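Local coordinates for protein hydroxymethyldihydropterin pyrophosphokinase-dihydropteroate synthase, putative (Plasmodium vivax, PDB 5Z79) that catalyses two consecutive steps of folate synthesis, pyrophosphorylation of hydroxymethyldihydropterin and its condensation with 4-aminobenzoic acid to dihydropteroate, at residues 223-234 / 252-262; 346-354 / 664-674. One frame throughout, in Å; residues are numbered along the deposited sequence.

Interaction 1 of 2, residues 223-234 / 252-262. With APC (diphosphomethylphosphonic acid adenosyl ester), chain H.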
loop_
_atom_site.group_PDB
_atom_site.type_symbol
_atom_site.label_atom_id
_atom_site.label_comp_id
_atom_site.label_asym_id
_atom_site.label_seq_id
_atom_site.Cartn_x
_atom_site.Cartn_y
_atom_site.Cartn_z
ATOM N N ILE A 223 6.581 12.186 -57.450
ATOM C CA ILE A 223 6.508 13.649 -57.489
ATOM C C ILE A 223 7.889 14.237 -57.703
ATOM O O ILE A 223 8.824 13.800 -57.044
ATOM C CB ILE A 223 5.981 14.156 -56.145
ATOM C CG1 ILE A 223 4.558 13.675 -55.960
ATOM C CG2 ILE A 223 6.023 15.670 -56.058
ATOM C CD1 ILE A 223 3.906 14.273 -54.745
ATOM N N SER A 224 8.026 15.235 -58.577
ATOM C CA SER A 224 9.332 15.836 -58.805
ATOM C C SER A 224 9.324 17.364 -58.866
ATOM O O SER A 224 9.084 17.959 -59.910
ATOM C CB SER A 224 9.957 15.256 -60.051
ATOM O OG SER A 224 11.209 15.848 -60.283
ATOM N N LEU A 225 9.650 17.979 -57.735
ATOM C CA LEU A 225 9.558 19.412 -57.527
ATOM C C LEU A 225 10.912 20.108 -57.503
ATOM O O LEU A 225 11.701 19.876 -56.612
ATOM C CB LEU A 225 8.916 19.648 -56.176
ATOM C CG LEU A 225 7.455 19.227 -56.065
ATOM C CD1 LEU A 225 7.165 18.896 -54.605
ATOM C CD2 LEU A 225 6.514 20.309 -56.630
ATOM N N LYS A 226 11.154 21.011 -58.444
ATOM C CA LYS A 226 12.418 21.746 -58.506
ATOM C C LYS A 226 12.325 22.917 -57.568
ATOM O O LYS A 226 11.260 23.209 -57.055
ATOM C CB LYS A 226 12.696 22.244 -59.919
ATOM C CG LYS A 226 12.480 21.197 -61.002
ATOM C CD LYS A 226 11.146 21.367 -61.751
ATOM C CE LYS A 226 11.001 20.359 -62.906
ATOM N NZ LYS A 226 11.205 18.941 -62.416
ATOM N N GLY A 227 13.438 23.605 -57.360
ATOM C CA GLY A 227 13.460 24.779 -56.485
ATOM C C GLY A 227 12.420 25.829 -56.821
ATOM O O GLY A 227 11.822 26.398 -55.934
ATOM N N GLU A 228 12.207 26.063 -58.113
ATOM C CA GLU A 228 11.191 26.986 -58.609
ATOM C C GLU A 228 9.821 26.589 -58.092
ATOM O O GLU A 228 9.089 27.414 -57.548
ATOM C CB GLU A 228 11.177 26.979 -60.132
ATOM C CG GLU A 228 12.298 27.774 -60.798
ATOM C CD GLU A 228 13.720 27.250 -60.521
ATOM O OE1 GLU A 228 13.849 26.144 -59.925
ATOM O OE2 GLU A 228 14.716 27.949 -60.909
ATOM N N ASP A 229 9.487 25.311 -58.245
ATOM C CA ASP A 229 8.222 24.764 -57.756
ATOM C C ASP A 229 8.055 24.950 -56.238
ATOM O O ASP A 229 6.974 25.278 -55.751
ATOM C CB ASP A 229 8.132 23.276 -58.112
ATOM C CG ASP A 229 8.012 23.024 -59.633
ATOM O OD1 ASP A 229 7.334 23.846 -60.342
ATOM O OD2 ASP A 229 8.582 21.990 -60.108
ATOM N N ILE A 230 9.136 24.744 -55.499
ATOM C CA ILE A 230 9.118 24.830 -54.061
ATOM C C ILE A 230 8.883 26.253 -53.625
ATOM O O ILE A 230 8.110 26.504 -52.714
ATOM C CB ILE A 230 10.474 24.414 -53.492
ATOM C CG1 ILE A 230 10.783 22.940 -53.782
ATOM C CG2 ILE A 230 10.525 24.708 -52.012
ATOM C CD1 ILE A 230 9.846 21.943 -53.116
ATOM N N TYR A 231 9.604 27.169 -54.269
ATOM C CA TYR A 231 9.505 28.612 -54.021
ATOM C C TYR A 231 8.097 29.090 -54.261
ATOM O O TYR A 231 7.521 29.747 -53.410
ATOM C CB TYR A 231 10.470 29.366 -54.926
ATOM C CG TYR A 231 10.591 30.862 -54.726
ATOM C CD1 TYR A 231 9.721 31.729 -55.356
ATOM C CD2 TYR A 231 11.624 31.427 -53.952
ATOM C CE1 TYR A 231 9.834 33.107 -55.217
ATOM C CE2 TYR A 231 11.740 32.814 -53.813
ATOM C CZ TYR A 231 10.831 33.639 -54.459
ATOM O OH TYR A 231 10.878 34.993 -54.365
ATOM N N LYS A 232 7.521 28.754 -55.400
ATOM C CA LYS A 232 6.140 29.113 -55.611
ATOM C C LYS A 232 5.266 28.623 -54.482
ATOM O O LYS A 232 4.407 29.303 -54.025
ATOM C CB LYS A 232 5.623 28.578 -56.929
ATOM C CG LYS A 232 5.647 29.607 -58.029
ATOM C CD LYS A 232 5.436 28.969 -59.383
ATOM C CE LYS A 232 6.758 28.778 -60.096
ATOM N NZ LYS A 232 6.579 28.105 -61.413
ATOM N N ILE A 233 5.487 27.440 -53.991
ATOM C CA ILE A 233 4.589 26.931 -52.982
ATOM C C ILE A 233 4.787 27.554 -51.583
ATOM O O ILE A 233 3.815 27.780 -50.879
ATOM C CB ILE A 233 4.745 25.425 -52.892
ATOM C CG1 ILE A 233 4.321 24.812 -54.206
ATOM C CG2 ILE A 233 3.912 24.871 -51.747
ATOM C CD1 ILE A 233 4.836 23.410 -54.393
ATOM N N ILE A 234 6.031 27.800 -51.177
ATOM C CA ILE A 234 6.305 28.368 -49.866
ATOM C C ILE A 234 5.939 29.809 -49.806
ATOM O O ILE A 234 5.454 30.259 -48.786
ATOM C CB ILE A 234 7.787 28.258 -49.505
ATOM C CG1 ILE A 234 8.082 26.882 -48.954
ATOM C CG2 ILE A 234 8.188 29.266 -48.436
ATOM C CD1 ILE A 234 9.490 26.483 -49.254
ATOM N N ILE A 252 15.468 26.042 -49.599
ATOM C CA ILE A 252 14.322 26.082 -50.491
ATOM C C ILE A 252 14.573 25.443 -51.852
ATOM O O ILE A 252 13.741 24.758 -52.402
ATOM C CB ILE A 252 13.896 27.545 -50.671
ATOM C CG1 ILE A 252 13.190 28.007 -49.409
ATOM C CG2 ILE A 252 12.995 27.718 -51.884
ATOM C CD1 ILE A 252 12.603 29.388 -49.487
ATOM N N GLN A 253 15.743 25.693 -52.386
ATOM C CA GLN A 253 16.166 25.156 -53.659
ATOM C C GLN A 253 16.205 23.646 -53.765
ATOM O O GLN A 253 15.974 23.085 -54.817
ATOM C CB GLN A 253 17.566 25.648 -53.859
ATOM C CG GLN A 253 18.218 25.224 -55.121
ATOM C CD GLN A 253 19.380 26.128 -55.398
ATOM O OE1 GLN A 253 19.959 26.725 -54.473
ATOM N NE2 GLN A 253 19.726 26.270 -56.676
ATOM N N ASN A 254 16.539 22.986 -52.675
ATOM C CA ASN A 254 16.765 21.557 -52.696
ATOM C C ASN A 254 15.692 20.761 -51.984
ATOM O O ASN A 254 15.791 19.539 -51.871
ATOM C CB ASN A 254 18.110 21.275 -52.051
ATOM C CG ASN A 254 19.252 21.878 -52.827
ATOM O OD1 ASN A 254 19.620 21.362 -53.873
ATOM N ND2 ASN A 254 19.820 22.973 -52.323
ATOM N N LEU A 255 14.658 21.434 -51.516
ATOM C CA LEU A 255 13.700 20.773 -50.663
ATOM C C LEU A 255 13.001 19.619 -51.359
ATOM O O LEU A 255 12.461 18.737 -50.690
ATOM C CB LEU A 255 12.669 21.759 -50.148
ATOM C CG LEU A 255 12.093 21.392 -48.793
ATOM C CD1 LEU A 255 13.193 21.351 -47.745
ATOM C CD2 LEU A 255 11.045 22.407 -48.396
ATOM N N GLY A 256 13.007 19.649 -52.701
ATOM C CA GLY A 256 12.384 18.621 -53.542
ATOM C C GLY A 256 12.969 17.234 -53.322
ATOM O O GLY A 256 12.248 16.210 -53.296
ATOM N N ASP A 257 14.285 17.195 -53.123
ATOM C CA ASP A 257 14.992 15.942 -52.862
ATOM C C ASP A 257 14.332 15.179 -51.736
ATOM O O ASP A 257 14.305 13.954 -51.771
ATOM C CB ASP A 257 16.464 16.210 -52.563
ATOM C CG ASP A 257 17.176 16.909 -53.726
ATOM O OD1 ASP A 257 16.498 17.353 -54.705
ATOM O OD2 ASP A 257 18.419 17.031 -53.664
ATOM N N LYS A 258 13.748 15.906 -50.784
ATOM C CA LYS A 258 13.068 15.305 -49.634
ATOM C C LYS A 258 11.594 14.865 -49.864
ATOM O O LYS A 258 10.878 14.524 -48.894
ATOM C CB LYS A 258 13.109 16.272 -48.441
ATOM C CG LYS A 258 14.464 16.899 -48.110
ATOM C CD LYS A 258 15.422 15.912 -47.492
ATOM C CE LYS A 258 16.695 16.621 -47.063
ATOM N NZ LYS A 258 17.696 16.710 -48.170
ATOM N N ILE A 259 11.131 14.861 -51.125
ATOM C CA ILE A 259 9.720 14.549 -51.405
ATOM C C ILE A 259 9.625 13.704 -52.643
ATOM O O ILE A 259 9.643 14.217 -53.759
ATOM C CB ILE A 259 8.828 15.814 -51.542
ATOM C CG1 ILE A 259 8.818 16.577 -50.239
ATOM C CG2 ILE A 259 7.382 15.464 -51.859
ATOM C CD1 ILE A 259 7.951 17.801 -50.265
ATOM N N GLU A 260 9.460 12.406 -52.410
ATOM C CA GLU A 260 9.413 11.416 -53.459
ATOM C C GLU A 260 8.036 10.942 -53.794
ATOM O O GLU A 260 7.809 10.539 -54.912
ATOM C CB GLU A 260 10.278 10.229 -53.084
ATOM C CG GLU A 260 11.742 10.585 -53.106
ATOM C CD GLU A 260 12.589 9.352 -53.232
ATOM O OE1 GLU A 260 12.797 8.695 -52.177
ATOM O OE2 GLU A 260 13.024 9.036 -54.375
ATOM N N PHE A 261 7.117 10.958 -52.849
ATOM C CA PHE A 261 5.743 10.621 -53.193
ATOM C C PHE A 261 4.772 11.255 -52.230
ATOM O O PHE A 261 5.179 11.921 -51.292
ATOM C CB PHE A 261 5.550 9.097 -53.297
ATOM C CG PHE A 261 5.712 8.387 -52.014
ATOM C CD1 PHE A 261 6.960 7.962 -51.607
ATOM C CD2 PHE A 261 4.617 8.152 -51.199
ATOM C CE1 PHE A 261 7.115 7.321 -50.395
ATOM C CE2 PHE A 261 4.759 7.490 -49.994
ATOM C CZ PHE A 261 6.017 7.075 -49.591
ATOM N N LEU A 262 3.490 11.103 -52.501
ATOM C CA LEU A 262 2.486 11.642 -51.614
ATOM C C LEU A 262 1.340 10.657 -51.537
ATOM O O LEU A 262 0.930 10.074 -52.537
ATOM C CB LEU A 262 2.027 13.045 -52.033
ATOM C CG LEU A 262 0.748 13.589 -51.397
ATOM C CD1 LEU A 262 0.977 14.144 -50.020
ATOM C CD2 LEU A 262 0.146 14.653 -52.276
HETATM P PG APC H . 7.826 7.795 -41.322
HETATM O O1G APC H . 8.039 8.269 -39.901
HETATM O O2G APC H . 7.322 8.889 -42.235
HETATM O O3G APC H . 6.998 6.532 -41.403
HETATM P PB APC H . 10.557 8.277 -42.270
HETATM O O1B APC H . 11.805 7.450 -42.127
HETATM O O2B APC H . 10.509 9.521 -41.432
HETATM O O3B APC H . 9.281 7.396 -41.898
HETATM P PA APC H . 10.335 10.506 -44.357
HETATM O O1A APC H . 11.635 11.072 -43.856
HETATM O O2A APC H . 9.087 11.135 -43.795
HETATM C C3A APC H . 10.308 8.714 -44.025
HETATM O "O5'" APC H . 10.314 10.675 -45.946
HETATM C "C5'" APC H . 10.368 9.593 -46.912
HETATM C "C4'" APC H . 9.318 9.818 -47.971
HETATM O "O4'" APC H . 8.022 9.907 -47.329
HETATM C "C3'" APC H . 9.463 11.094 -48.816
HETATM O "O3'" APC H . 9.564 10.762 -50.189
HETATM C "C2'" APC H . 8.200 11.915 -48.513
HETATM O "O2'" APC H . 7.617 12.519 -49.645
HETATM C "C1'" APC H . 7.234 10.866 -47.985
HETATM N N9 APC H . 6.259 11.392 -47.035
HETATM C C8 APC H . 6.494 12.062 -45.857
HETATM N N7 APC H . 5.397 12.391 -45.212
HETATM C C5 APC H . 4.373 11.900 -46.012
HETATM C C6 APC H . 2.970 11.920 -45.883
HETATM N N6 APC H . 2.323 12.463 -44.858
HETATM N N1 APC H . 2.246 11.330 -46.860
HETATM C C2 APC H . 2.903 10.776 -47.889
HETATM N N3 APC H . 4.208 10.696 -48.122
HETATM C C4 APC H . 4.897 11.282 -47.135
#

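Interaction 2 of 2, residues 346-354 / 664-674. With HH2 (6-hydroxymethylpterin-diphosphate), chain G; PAB (4-aminobenzoic acid), chain I.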
loop_
_atom_site.group_PDB
_atom_site.type_symbol
_atom_site.label_atom_id
_atom_site.label_comp_id
_atom_site.label_asym_id
_atom_site.label_seq_id
_atom_site.Cartn_x
_atom_site.Cartn_y
_atom_site.Cartn_z
ATOM N N ASP A 346 -2.480 35.565 5.971
ATOM C CA ASP A 346 -3.652 34.859 6.395
ATOM C C ASP A 346 -3.830 33.454 5.887
ATOM O O ASP A 346 -4.830 33.113 5.343
ATOM C CB ASP A 346 -4.896 35.715 6.017
ATOM C CG ASP A 346 -4.624 36.782 4.943
ATOM O OD1 ASP A 346 -4.283 36.478 3.810
ATOM O OD2 ASP A 346 -4.739 37.942 5.253
ATOM N N SER A 347 -2.927 32.570 6.209
ATOM C CA SER A 347 -3.044 31.210 5.673
ATOM C C SER A 347 -3.193 30.344 6.879
ATOM O O SER A 347 -2.636 30.682 7.924
ATOM C CB SER A 347 -1.849 30.809 4.798
ATOM O OG SER A 347 -2.114 31.061 3.415
ATOM N N PHE A 348 -3.972 29.262 6.761
ATOM C CA PHE A 348 -4.563 28.672 7.970
ATOM C C PHE A 348 -3.533 28.055 8.933
ATOM O O PHE A 348 -3.800 27.986 10.131
ATOM C CB PHE A 348 -5.768 27.745 7.657
ATOM C CG PHE A 348 -5.404 26.435 7.019
ATOM C CD1 PHE A 348 -5.023 25.355 7.796
ATOM C CD2 PHE A 348 -5.470 26.280 5.643
ATOM C CE1 PHE A 348 -4.689 24.154 7.206
ATOM C CE2 PHE A 348 -5.143 25.086 5.046
ATOM C CZ PHE A 348 -4.763 24.018 5.829
ATOM N N SER A 349 -2.361 27.662 8.400
ATOM C CA SER A 349 -1.255 27.098 9.212
ATOM C C SER A 349 0.110 27.791 9.078
ATOM O O SER A 349 0.948 27.643 9.938
ATOM C CB SER A 349 -1.075 25.628 8.856
ATOM O OG SER A 349 -0.504 25.489 7.568
ATOM N N ASP A 350 0.306 28.526 7.988
ATOM C CA ASP A 350 1.565 29.220 7.627
ATOM C C ASP A 350 1.542 30.740 7.832
ATOM O O ASP A 350 2.586 31.397 7.804
ATOM C CB ASP A 350 1.791 29.053 6.106
ATOM C CG ASP A 350 2.572 27.800 5.742
ATOM O OD1 ASP A 350 2.890 27.022 6.707
ATOM O OD2 ASP A 350 2.859 27.636 4.499
ATOM N N GLY A 351 0.337 31.296 7.919
ATOM C CA GLY A 351 0.108 32.736 7.926
ATOM C C GLY A 351 1.112 33.537 8.718
ATOM O O GLY A 351 1.236 33.362 9.930
ATOM N N GLY A 352 1.845 34.401 8.022
ATOM C CA GLY A 352 2.724 35.370 8.662
ATOM C C GLY A 352 4.163 34.923 8.797
ATOM O O GLY A 352 4.996 35.683 9.302
ATOM N N LEU A 353 4.456 33.703 8.335
ATOM C CA LEU A 353 5.814 33.123 8.448
ATOM C C LEU A 353 6.716 33.458 7.245
ATOM O O LEU A 353 7.948 33.505 7.362
ATOM C CB LEU A 353 5.750 31.590 8.636
ATOM C CG LEU A 353 5.117 31.043 9.931
ATOM C CD1 LEU A 353 5.251 29.519 10.001
ATOM C CD2 LEU A 353 5.712 31.681 11.176
ATOM N N PHE A 354 6.108 33.682 6.088
ATOM C CA PHE A 354 6.892 33.805 4.883
ATOM C C PHE A 354 6.561 35.060 4.114
ATOM O O PHE A 354 6.824 35.150 2.930
ATOM C CB PHE A 354 6.716 32.538 4.044
ATOM C CG PHE A 354 7.146 31.302 4.756
ATOM C CD1 PHE A 354 8.391 31.245 5.402
ATOM C CD2 PHE A 354 6.320 30.204 4.819
ATOM C CE1 PHE A 354 8.799 30.097 6.091
ATOM C CE2 PHE A 354 6.723 29.044 5.500
ATOM C CZ PHE A 354 7.962 28.990 6.135
ATOM N N HIS A 664 7.463 25.032 10.665
ATOM C CA HIS A 664 6.711 25.912 9.750
ATOM C C HIS A 664 5.174 25.778 9.976
ATOM O O HIS A 664 4.376 25.573 9.045
ATOM C CB HIS A 664 7.168 25.637 8.296
ATOM C CG HIS A 664 8.657 25.773 8.116
ATOM N ND1 HIS A 664 9.355 26.915 8.486
ATOM C CD2 HIS A 664 9.587 24.897 7.661
ATOM C CE1 HIS A 664 10.646 26.746 8.240
ATOM N NE2 HIS A 664 10.814 25.529 7.741
ATOM N N MET A 665 4.826 25.902 11.260
ATOM C CA MET A 665 3.489 25.688 11.819
ATOM C C MET A 665 3.235 26.901 12.758
ATOM O O MET A 665 4.000 27.132 13.730
ATOM C CB MET A 665 3.446 24.324 12.580
ATOM C CG MET A 665 2.104 23.972 13.228
ATOM S SD MET A 665 0.810 23.496 12.032
ATOM C CE MET A 665 -0.609 24.343 12.726
ATOM N N ARG A 666 2.213 27.700 12.437
ATOM C CA ARG A 666 1.809 28.861 13.266
ATOM C C ARG A 666 1.767 28.482 14.754
ATOM O O ARG A 666 1.216 27.434 15.104
ATOM C CB ARG A 666 0.410 29.375 12.836
ATOM C CG ARG A 666 0.410 30.222 11.550
ATOM C CD ARG A 666 -1.006 30.524 10.996
ATOM N NE ARG A 666 -1.753 31.574 11.747
ATOM C CZ ARG A 666 -3.041 31.904 11.550
ATOM N NH1 ARG A 666 -3.784 31.294 10.622
ATOM N NH2 ARG A 666 -3.595 32.857 12.299
ATOM N N GLN A 667 2.342 29.310 15.624
ATOM C CA GLN A 667 2.247 29.073 17.087
ATOM C C GLN A 667 0.821 29.310 17.651
ATOM O O GLN A 667 0.573 29.105 18.846
ATOM C CB GLN A 667 3.248 29.964 17.852
ATOM C CG GLN A 667 4.650 29.376 18.028
ATOM C CD GLN A 667 5.676 30.459 18.371
ATOM O OE1 GLN A 667 6.083 30.620 19.534
ATOM N NE2 GLN A 667 6.069 31.232 17.365
ATOM N N ASP A 668 -0.091 29.737 16.776
ATOM C CA ASP A 668 -1.434 30.211 17.132
ATOM C C ASP A 668 -2.440 29.060 17.362
ATOM O O ASP A 668 -3.203 29.088 18.336
ATOM C CB ASP A 668 -1.951 31.116 15.985
ATOM C CG ASP A 668 -2.833 32.261 16.482
ATOM O OD1 ASP A 668 -3.414 32.152 17.600
ATOM O OD2 ASP A 668 -2.946 33.271 15.737
ATOM N N LYS A 669 -2.413 28.067 16.450
ATOM C CA LYS A 669 -3.352 26.912 16.392
ATOM C C LYS A 669 -2.967 25.735 17.350
ATOM O O LYS A 669 -1.956 25.791 18.084
ATOM C CB LYS A 669 -3.429 26.376 14.946
ATOM C CG LYS A 669 -3.623 27.418 13.853
ATOM C CD LYS A 669 -5.071 27.902 13.788
ATOM C CE LYS A 669 -5.388 28.463 12.398
ATOM N NZ LYS A 669 -6.793 28.892 12.168
ATOM N N ASP A 670 -3.782 24.675 17.326
ATOM C CA ASP A 670 -3.612 23.545 18.252
ATOM C C ASP A 670 -2.355 22.681 17.918
ATOM O O ASP A 670 -2.287 22.026 16.867
ATOM C CB ASP A 670 -4.897 22.676 18.324
ATOM C CG ASP A 670 -4.991 21.881 19.641
ATOM O OD1 ASP A 670 -3.931 21.439 20.158
ATOM O OD2 ASP A 670 -6.108 21.713 20.186
ATOM N N GLN A 671 -1.386 22.678 18.848
ATOM C CA GLN A 671 -0.046 22.081 18.630
ATOM C C GLN A 671 -0.112 20.554 18.690
ATOM O O GLN A 671 0.387 19.856 17.792
ATOM C CB GLN A 671 0.978 22.628 19.660
ATOM C CG GLN A 671 1.270 24.154 19.597
ATOM C CD GLN A 671 1.875 24.633 18.251
ATOM O OE1 GLN A 671 2.962 24.188 17.843
ATOM N NE2 GLN A 671 1.165 25.537 17.555
ATOM N N LEU A 672 -0.770 20.049 19.731
ATOM C CA LEU A 672 -1.064 18.622 19.838
ATOM C C LEU A 672 -1.902 18.046 18.677
ATOM O O LEU A 672 -1.563 16.982 18.156
ATOM C CB LEU A 672 -1.781 18.345 21.151
ATOM C CG LEU A 672 -1.996 16.879 21.511
ATOM C CD1 LEU A 672 -1.948 16.595 23.022
ATOM C CD2 LEU A 672 -3.337 16.425 20.896
ATOM N N LEU A 673 -2.983 18.730 18.282
ATOM C CA LEU A 673 -3.869 18.255 17.197
ATOM C C LEU A 673 -3.170 18.265 15.828
ATOM O O LEU A 673 -3.442 17.418 14.983
ATOM C CB LEU A 673 -5.136 19.139 17.118
ATOM C CG LEU A 673 -6.268 18.874 16.079
ATOM C CD1 LEU A 673 -7.404 18.078 16.720
ATOM C CD2 LEU A 673 -6.817 20.173 15.494
ATOM N N TYR A 674 -2.303 19.243 15.583
ATOM C CA TYR A 674 -1.630 19.324 14.289
ATOM C C TYR A 674 -0.469 18.347 14.208
ATOM O O TYR A 674 -0.029 18.025 13.113
ATOM C CB TYR A 674 -1.161 20.756 13.971
ATOM C CG TYR A 674 -2.200 21.564 13.234
ATOM C CD1 TYR A 674 -2.360 21.444 11.841
ATOM C CD2 TYR A 674 -3.050 22.445 13.924
ATOM C CE1 TYR A 674 -3.336 22.182 11.177
ATOM C CE2 TYR A 674 -4.026 23.189 13.255
ATOM C CZ TYR A 674 -4.156 23.049 11.895
ATOM O OH TYR A 674 -5.119 23.786 11.280
HETATM N N1 HH2 G . -5.268 23.620 -1.545
HETATM C C2 HH2 G . -4.864 24.820 -1.060
HETATM C C3 HH2 G . -4.193 25.728 -1.874
HETATM N N4 HH2 G . -3.917 25.450 -3.157
HETATM N N5 HH2 G . -4.028 23.965 -4.970
HETATM C C6 HH2 G . -4.424 22.774 -5.480
HETATM N N6 HH2 G . -4.152 22.498 -6.782
HETATM N N7 HH2 G . -5.082 21.849 -4.751
HETATM C C8 HH2 G . -5.397 22.023 -3.458
HETATM O O8 HH2 G . -6.002 21.122 -2.820
HETATM C C9 HH2 G . -5.007 23.308 -2.829
HETATM C C10 HH2 G . -4.292 24.276 -3.687
HETATM C C11 HH2 G . -5.094 25.183 0.393
HETATM O O4 HH2 G . -3.883 24.908 1.163
HETATM P P1 HH2 G . -2.882 26.024 1.809
HETATM O O1P HH2 G . -2.100 25.472 2.959
HETATM O O2P HH2 G . -2.131 26.806 0.737
HETATM O O3P HH2 G . -3.980 26.994 2.488
HETATM P P2 HH2 G . -4.340 28.487 1.973
HETATM O O4P HH2 G . -3.032 29.148 1.538
HETATM O O5P HH2 G . -5.034 29.018 3.212
HETATM O O6P HH2 G . -5.262 28.282 0.793
HETATM C "C1'" PAB I . -9.966 22.312 4.758
HETATM O "O1'" PAB I . -9.257 22.057 5.756
HETATM O "O2'" PAB I . -11.100 21.799 4.610
HETATM C C1 PAB I . -9.455 23.283 3.739
HETATM C C2 PAB I . -8.339 24.056 4.038
HETATM C C3 PAB I . -7.862 24.962 3.108
HETATM C C4 PAB I . -8.500 25.097 1.885
HETATM C C5 PAB I . -9.617 24.337 1.576
HETATM C C6 PAB I . -10.092 23.427 2.510
HETATM N N4 PAB I . -8.022 25.993 1.001
#

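Interaction 1 of 2, residues 223-234 / 252-262
Ile230, on the first turns of helix 227-235, drives its CG2 against Ile252, with CG2 3.9 Å from Ile252 CG2, the two side chains sliding past each other in opposite directions. At chi1 -64° the CG1 branch of Ile230 lies beside the backbone N, and its CD1 reaches Gly256 N and Leu255 CB. Ile234 CD1 adds itself to Ile252 CG1, and the backbones of Gly227 and Gln253 come as close as 3.9 Å between CA atoms. Gly256, another glycine, lets Leu225 O approach its CA at 3.4 Å in a CH...O contact. The apolar row closes with Ile223 CD1, 3.5 Å from Leu262 CB, where Ile223 N also donates to Glu260 O (3.3 Å) from above the carbonyl plane.

The outer face is loose: Ser224, Lys226, Glu228, Asn254 and Asp257 are exposed and do not touch the opposing segment. The loop after the 3-10 turn also holds the nucleotide analogue: Glu260 N donates to APC O3' at 2.8 Å, APC O2' donates to Phe261 O, and the Phe261 ring lies with one face toward ribose C1'. Ile252 and Leu255 back onto helix 174-188, and Leu262 starts strand 262-264, paired with strand 218-220.

Interaction 2 of 2, residues 346-354 / 664-674
With CG beside the backbone N, Arg666 runs its chain along the backbone of 347-351 and then bends at chi3 (76°), laying CD 3.4 Å from Gly351 N and carrying NH1 to Ser347 O. That NH1 bond, 3.0 Å to Ser347 O, is weak and bent, and the carbonyl stands oblique to the guanidinium. The firmer link is between backbones: Arg666 N donates to Ser349 O at 2.8 Å, almost straight in line with the carbonyl. Asp668 OD2 forms a salt bridge with Arg666 NH2, so the guanidinium is held from its own segment too.

The 346-354 segment is the loop following strand 336-342 of the TIM-barrel dihydropteroate synthase domain, before helix 357-369, and it carries substrate contacts: Ser347 OG donates to HH2 O4P at 2.8 Å. Phe348 has its CG set between the backbone N and the carbonyl carbon (chi1 72°); PAB C3 comes in obliquely at its CE2, 3.3 Å away, while Tyr674 OH lies at the ring edge by CD1, near its plane.

Farther along, Leu353 CD1 rests on the backbone of His664 and Met665. Phe354 and His664 form an oblique aromatic pair, planes inclined at 53°, with Phe354 CZ 3.4 Å from His664 ND1, which lies near the plane of the phenyl ring. Asp350 OD1 and His664 O are both acceptors; Arg580 NH1 joins the two segments, hydrogen-bonded to both His664 O and Ser349 OG and making a long, weak ion pair with Asp350 OD1.

In the fold
The two contacts lie on opposite sides of the chain's centre, with their nearest atoms about 52 Å apart, one in each catalytic half. Interaction 1 joins a loop and helix start to a 3-10 turn and the loop after it within the pyrophosphokinase half; its segments are separated by 17 intervening residues and meet chiefly through isoleucines and leucines, with several of them buried. Interaction 2 ties together pieces with 309 residues between them, two loops and a helix start, and relies more on backbone carbonyls, an arginine and aromatic rings. Both are partly buried and each borders a ligand, met mainly by main-chain atoms in interaction 1 and by side chains in interaction 2.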